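Local coordinates for unknown conserved protein BH2331 (Bacillus halodurans, PDB 1VL5) that probably acts as a methyltransferase that uses S-adenosylmethionine as methyl donor, with its substrate unknown, at residues A112-S124 with S163-L177. Residues are numbered along the deposited sequence; the frame is centred on the assembly and turned at random.
Sequences AAHHFPNPASFVS and SHHRAWKKSDWLKML
Pro119 puts CG against the indole of Trp168, 3.6 Å from NE1, beside the central sheet of a Rossmann-like methyltransferase fold. That indole is sandwiched within its own segment, with the CE methyl of selenomethionine Met176 on one face and Arg166 CD centred over the other. A water in the indole plane accepts from Trp168 NE1 and donates to the carbonyl oxygens of Ala113 and Phe116. Trp173 meets Val123 CG2 at its ring edge, 3.9 Å from CZ3, and one of its faces also carries Met176 CE. Through Ala120, Val123, Trp173 and Met176, helices 119-129 and 170-180 pack together; the two short helical segments run at 45°. Met176 bends at chi3 (-88°), which turns its methyl in over both indoles while SE lies 3.7 Å from Ala120 N.

The 3-10 segment 113-115, after strand 104-110, is bonded to residues 163-166. His114 CD2 sits over the centre of one face of the His115 ring. At the ring edge ND1 donates to Ser163 O at 2.9 Å. A leucine in place of His115 would probably leave Ser163 O without this donor and the loop at Ser163 less firmly held. The His114 ring meets the His164 ring rim to rim, and His114 ND1 is hydrogen-bonded to Asp140 of strand 134-142. His114 O accepts two backbone bonds, from His165 N at 2.8 Å and from Arg166 N at 3.0 Å.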
loop_
_atom_site.group_PDB
_atom_site.type_symbol
_atom_site.label_atom_id
_atom_site.label_comp_id
_atom_site.label_asym_id
_atom_site.label_seq_id
_atom_site.Cartn_x
_atom_site.Cartn_y
_atom_site.Cartn_z
ATOM N N ALA A 112 -1.121 -2.137 -0.758
ATOM C CA ALA A 112 -2.045 -3.005 -1.451
ATOM C C ALA A 112 -2.373 -2.502 -2.832
ATOM O O ALA A 112 -2.703 -3.299 -3.696
ATOM C CB ALA A 112 -3.391 -3.212 -0.588
ATOM N N ALA A 113 -2.333 -1.199 -3.044
ATOM C CA ALA A 113 -2.869 -0.638 -4.275
ATOM C C ALA A 113 -2.059 -1.045 -5.513
ATOM O O ALA A 113 -2.570 -1.095 -6.667
ATOM C CB ALA A 113 -2.954 0.892 -4.174
ATOM N N HIS A 114 -0.782 -1.313 -5.286
ATOM C CA HIS A 114 0.070 -1.793 -6.353
ATOM C C HIS A 114 -0.322 -3.186 -6.910
ATOM O O HIS A 114 0.170 -3.588 -7.945
ATOM C CB HIS A 114 1.551 -1.757 -5.901
ATOM C CG HIS A 114 1.890 -2.779 -4.868
ATOM N ND1 HIS A 114 1.843 -2.516 -3.522
ATOM C CD2 HIS A 114 2.282 -4.062 -4.985
ATOM C CE1 HIS A 114 2.174 -3.603 -2.851
ATOM N NE2 HIS A 114 2.451 -4.553 -3.718
ATOM N N HIS A 115 -1.233 -3.897 -6.255
ATOM C CA HIS A 115 -1.841 -5.127 -6.795
ATOM C C HIS A 115 -3.126 -4.916 -7.627
ATOM O O HIS A 115 -3.550 -5.782 -8.417
ATOM C CB HIS A 115 -2.183 -6.053 -5.628
ATOM C CG HIS A 115 -0.982 -6.596 -4.912
ATOM N ND1 HIS A 115 -0.109 -7.472 -5.499
ATOM C CD2 HIS A 115 -0.533 -6.405 -3.654
ATOM C CE1 HIS A 115 0.835 -7.799 -4.640
ATOM N NE2 HIS A 115 0.601 -7.166 -3.509
ATOM N N PHE A 116 -3.777 -3.778 -7.430
ATOM C CA PHE A 116 -5.026 -3.484 -8.106
ATOM C C PHE A 116 -4.831 -3.332 -9.592
ATOM O O PHE A 116 -3.969 -2.567 -10.026
ATOM C CB PHE A 116 -5.595 -2.157 -7.577
ATOM C CG PHE A 116 -5.911 -2.134 -6.101
ATOM C CD1 PHE A 116 -5.899 -3.276 -5.320
ATOM C CD2 PHE A 116 -6.231 -0.909 -5.499
ATOM C CE1 PHE A 116 -6.211 -3.182 -3.956
ATOM C CE2 PHE A 116 -6.516 -0.811 -4.138
ATOM C CZ PHE A 116 -6.532 -1.936 -3.382
ATOM N N PRO A 117 -5.616 -4.042 -10.397
ATOM C CA PRO A 117 -5.459 -3.890 -11.825
ATOM C C PRO A 117 -5.991 -2.550 -12.372
ATOM O O PRO A 117 -5.525 -2.069 -13.398
ATOM C CB PRO A 117 -6.227 -5.110 -12.391
ATOM C CG PRO A 117 -7.174 -5.487 -11.379
ATOM C CD PRO A 117 -6.630 -5.059 -10.063
ATOM N N ASN A 118 -6.946 -1.940 -11.695
ATOM C CA ASN A 118 -7.511 -0.666 -12.123
ATOM C C ASN A 118 -7.639 0.311 -10.976
ATOM O O ASN A 118 -8.741 0.603 -10.524
ATOM C CB ASN A 118 -8.889 -0.900 -12.714
ATOM C CG ASN A 118 -8.865 -1.871 -13.863
ATOM O OD1 ASN A 118 -8.407 -1.528 -14.960
ATOM N ND2 ASN A 118 -9.405 -3.075 -13.638
ATOM N N PRO A 119 -6.508 0.827 -10.490
ATOM C CA PRO A 119 -6.575 1.576 -9.263
ATOM C C PRO A 119 -7.332 2.898 -9.338
ATOM O O PRO A 119 -7.879 3.335 -8.339
ATOM C CB PRO A 119 -5.099 1.793 -8.920
ATOM C CG PRO A 119 -4.427 1.833 -10.181
ATOM C CD PRO A 119 -5.133 0.755 -10.994
ATOM N N ALA A 120 -7.419 3.533 -10.504
ATOM C CA ALA A 120 -8.357 4.664 -10.653
ATOM C C ALA A 120 -9.810 4.333 -10.187
ATOM O O ALA A 120 -10.507 5.202 -9.681
ATOM C CB ALA A 120 -8.354 5.171 -12.078
ATOM N N SER A 121 -10.300 3.114 -10.430
ATOM C CA SER A 121 -11.643 2.757 -9.974
ATOM C C SER A 121 -11.727 2.613 -8.506
ATOM O O SER A 121 -12.787 2.877 -7.923
ATOM C CB SER A 121 -12.166 1.466 -10.624
ATOM O OG SER A 121 -12.007 1.532 -12.016
ATOM N N PHE A 122 -10.648 2.137 -7.878
ATOM C CA PHE A 122 -10.609 2.104 -6.436
ATOM C C PHE A 122 -10.674 3.553 -5.897
ATOM O O PHE A 122 -11.416 3.845 -4.975
ATOM C CB PHE A 122 -9.370 1.349 -5.909
ATOM C CG PHE A 122 -8.813 1.918 -4.658
ATOM C CD1 PHE A 122 -9.437 1.691 -3.446
ATOM C CD2 PHE A 122 -7.642 2.662 -4.679
ATOM C CE1 PHE A 122 -8.931 2.209 -2.315
ATOM C CE2 PHE A 122 -7.127 3.198 -3.499
ATOM C CZ PHE A 122 -7.781 2.971 -2.341
ATOM N N VAL A 123 -9.923 4.468 -6.502
ATOM C CA VAL A 123 -9.916 5.825 -6.028
ATOM C C VAL A 123 -11.299 6.457 -6.120
ATOM O O VAL A 123 -11.708 7.113 -5.211
ATOM C CB VAL A 123 -8.899 6.691 -6.774
ATOM C CG1 VAL A 123 -8.954 8.077 -6.201
ATOM C CG2 VAL A 123 -7.479 6.124 -6.605
ATOM N N SER A 124 -12.014 6.259 -7.220
ATOM C CA SER A 124 -13.347 6.840 -7.364
ATOM C C SER A 124 -14.333 6.181 -6.439
ATOM O O SER A 124 -15.186 6.863 -5.859
ATOM C CB SER A 124 -13.851 6.794 -8.816
ATOM O OG SER A 124 -13.888 5.489 -9.279
ATOM N N SER A 163 2.259 -11.346 -8.604
ATOM C CA SER A 163 0.986 -10.624 -8.477
ATOM C C SER A 163 1.106 -9.093 -8.377
ATOM O O SER A 163 0.095 -8.416 -8.201
ATOM C CB SER A 163 0.224 -11.148 -7.263
ATOM O OG SER A 163 0.722 -10.579 -6.063
ATOM N N HIS A 164 2.330 -8.552 -8.439
ATOM C CA HIS A 164 2.554 -7.120 -8.494
ATOM C C HIS A 164 2.002 -6.573 -9.810
ATOM O O HIS A 164 2.336 -7.083 -10.889
ATOM C CB HIS A 164 4.046 -6.833 -8.405
ATOM C CG HIS A 164 4.420 -5.391 -8.576
ATOM N ND1 HIS A 164 4.465 -4.515 -7.527
ATOM C CD2 HIS A 164 4.760 -4.676 -9.676
ATOM C CE1 HIS A 164 4.875 -3.337 -7.957
ATOM N NE2 HIS A 164 5.054 -3.402 -9.260
ATOM N N HIS A 165 1.158 -5.546 -9.743
ATOM C CA HIS A 165 0.789 -4.838 -10.959
ATOM C C HIS A 165 1.684 -3.629 -11.223
ATOM O O HIS A 165 2.489 -3.603 -12.174
ATOM C CB HIS A 165 -0.680 -4.438 -10.938
ATOM C CG HIS A 165 -1.097 -3.669 -12.162
ATOM N ND1 HIS A 165 -0.681 -4.021 -13.426
ATOM C CD2 HIS A 165 -1.870 -2.569 -12.316
ATOM C CE1 HIS A 165 -1.171 -3.163 -14.303
ATOM N NE2 HIS A 165 -1.908 -2.280 -13.659
ATOM N N ARG A 166 1.559 -2.605 -10.387
ATOM C CA ARG A 166 2.332 -1.385 -10.614
ATOM C C ARG A 166 2.415 -0.534 -9.386
ATOM O O ARG A 166 1.421 -0.319 -8.700
ATOM C CB ARG A 166 1.751 -0.559 -11.765
ATOM C CG ARG A 166 2.472 0.728 -11.992
ATOM C CD ARG A 166 2.105 1.419 -13.318
ATOM N NE ARG A 166 2.615 2.796 -13.347
ATOM C CZ ARG A 166 3.909 3.123 -13.461
ATOM N NH1 ARG A 166 4.825 2.191 -13.546
ATOM N NH2 ARG A 166 4.292 4.393 -13.449
ATOM N N ALA A 167 3.634 -0.127 -9.083
ATOM C CA ALA A 167 3.926 0.962 -8.164
ATOM C C ALA A 167 3.969 2.227 -9.002
ATOM O O ALA A 167 4.817 2.369 -9.865
ATOM C CB ALA A 167 5.264 0.721 -7.463
ATOM N N TRP A 168 3.011 3.124 -8.761
ATOM C CA TRP A 168 2.793 4.270 -9.587
ATOM C C TRP A 168 3.698 5.407 -9.126
ATOM O O TRP A 168 4.182 5.407 -7.962
ATOM C CB TRP A 168 1.318 4.669 -9.550
ATOM C CG TRP A 168 0.429 3.610 -10.052
ATOM C CD1 TRP A 168 0.000 2.501 -9.359
ATOM C CD2 TRP A 168 -0.150 3.504 -11.364
ATOM N NE1 TRP A 168 -0.799 1.726 -10.167
ATOM C CE2 TRP A 168 -0.893 2.310 -11.403
ATOM C CE3 TRP A 168 -0.131 4.311 -12.492
ATOM C CZ2 TRP A 168 -1.602 1.906 -12.535
ATOM C CZ3 TRP A 168 -0.802 3.889 -13.626
ATOM C CH2 TRP A 168 -1.555 2.719 -13.627
ATOM N N LYS A 169 3.968 6.337 -10.044
ATOM C CA LYS A 169 4.695 7.572 -9.720
ATOM C C LYS A 169 3.847 8.380 -8.747
ATOM O O LYS A 169 2.609 8.300 -8.762
ATOM C CB LYS A 169 4.995 8.451 -10.939
ATOM C CG LYS A 169 5.726 7.769 -12.122
ATOM C CD LYS A 169 5.835 8.773 -13.275
ATOM C CE LYS A 169 6.554 8.339 -14.588
ATOM N NZ LYS A 169 7.754 7.558 -14.390
ATOM N N LYS A 170 4.524 9.142 -7.898
ATOM C CA LYS A 170 3.868 10.137 -7.105
ATOM C C LYS A 170 2.988 11.066 -7.949
ATOM O O LYS A 170 1.881 11.356 -7.569
ATOM C CB LYS A 170 4.911 10.906 -6.286
ATOM C CG LYS A 170 5.569 10.070 -5.200
ATOM C CD LYS A 170 6.516 10.882 -4.286
ATOM C CE LYS A 170 7.709 11.492 -4.968
ATOM N NZ LYS A 170 8.721 10.423 -5.329
ATOM N N SER A 171 3.452 11.463 -9.138
ATOM C CA SER A 171 2.654 12.281 -10.054
ATOM C C SER A 171 1.422 11.549 -10.569
ATOM O O SER A 171 0.398 12.184 -10.817
ATOM C CB SER A 171 3.489 12.740 -11.253
ATOM O OG SER A 171 4.086 11.607 -11.873
ATOM N N ASP A 172 1.518 10.227 -10.704
ATOM C CA ASP A 172 0.397 9.406 -11.158
ATOM C C ASP A 172 -0.677 9.457 -10.096
ATOM O O ASP A 172 -1.851 9.583 -10.413
ATOM C CB ASP A 172 0.782 7.937 -11.362
ATOM C CG ASP A 172 1.699 7.677 -12.570
ATOM O OD1 ASP A 172 1.665 8.436 -13.558
ATOM O OD2 ASP A 172 2.451 6.663 -12.498
ATOM N N TRP A 173 -0.298 9.313 -8.831
ATOM C CA TRP A 173 -1.262 9.392 -7.732
ATOM C C TRP A 173 -1.905 10.784 -7.598
ATOM O O TRP A 173 -3.075 10.887 -7.305
ATOM C CB TRP A 173 -0.644 9.001 -6.370
ATOM C CG TRP A 173 -0.500 7.564 -6.226
ATOM C CD1 TRP A 173 0.665 6.859 -6.138
ATOM C CD2 TRP A 173 -1.554 6.613 -6.179
ATOM N NE1 TRP A 173 0.388 5.523 -6.032
ATOM C CE2 TRP A 173 -0.964 5.345 -6.054
ATOM C CE3 TRP A 173 -2.953 6.712 -6.204
ATOM C CZ2 TRP A 173 -1.706 4.187 -5.995
ATOM C CZ3 TRP A 173 -3.693 5.562 -6.122
ATOM C CH2 TRP A 173 -3.069 4.307 -6.005
ATOM N N LEU A 174 -1.130 11.846 -7.753
ATOM C CA LEU A 174 -1.682 13.179 -7.738
ATOM C C LEU A 174 -2.759 13.378 -8.788
ATOM O O LEU A 174 -3.810 13.986 -8.504
ATOM C CB LEU A 174 -0.610 14.238 -7.989
ATOM C CG LEU A 174 0.549 14.430 -7.009
ATOM C CD1 LEU A 174 1.461 15.527 -7.558
ATOM C CD2 LEU A 174 0.071 14.753 -5.638
ATOM N N LYS A 175 -2.482 12.920 -10.005
ATOM C CA LYS A 175 -3.487 12.966 -11.089
ATOM C C LYS A 175 -4.735 12.103 -10.782
ATOM O O LYS A 175 -5.876 12.563 -10.935
ATOM C CB LYS A 175 -2.846 12.562 -12.403
ATOM C CG LYS A 175 -1.874 13.619 -12.919
ATOM C CD LYS A 175 -1.031 13.268 -14.143
ATOM C CE LYS A 175 -0.139 14.500 -14.600
ATOM N NZ LYS A 175 -0.758 15.983 -14.655
HETATM N N MSE A 176 -4.546 10.856 -10.355
HETATM C CA MSE A 176 -5.693 10.034 -9.954
HETATM C C MSE A 176 -6.537 10.649 -8.860
HETATM O O MSE A 176 -7.763 10.582 -8.908
HETATM C CB MSE A 176 -5.252 8.608 -9.552
HETATM C CG MSE A 176 -4.878 7.776 -10.786
HETATM SE SE MSE A 176 -4.521 5.881 -10.346
HETATM C CE MSE A 176 -2.598 6.093 -9.935
ATOM N N LEU A 177 -5.910 11.258 -7.858
ATOM C CA LEU A 177 -6.664 11.854 -6.759
ATOM C C LEU A 177 -7.442 13.036 -7.242
ATOM O O LEU A 177 -8.632 13.159 -6.993
ATOM C CB LEU A 177 -5.743 12.267 -5.623
ATOM C CG LEU A 177 -5.102 11.135 -4.806
ATOM C CD1 LEU A 177 -4.010 11.740 -3.955
ATOM C CD2 LEU A 177 -6.120 10.385 -3.907
HETATM O O HOH W 1 -1.997 -0.957 -9.335
#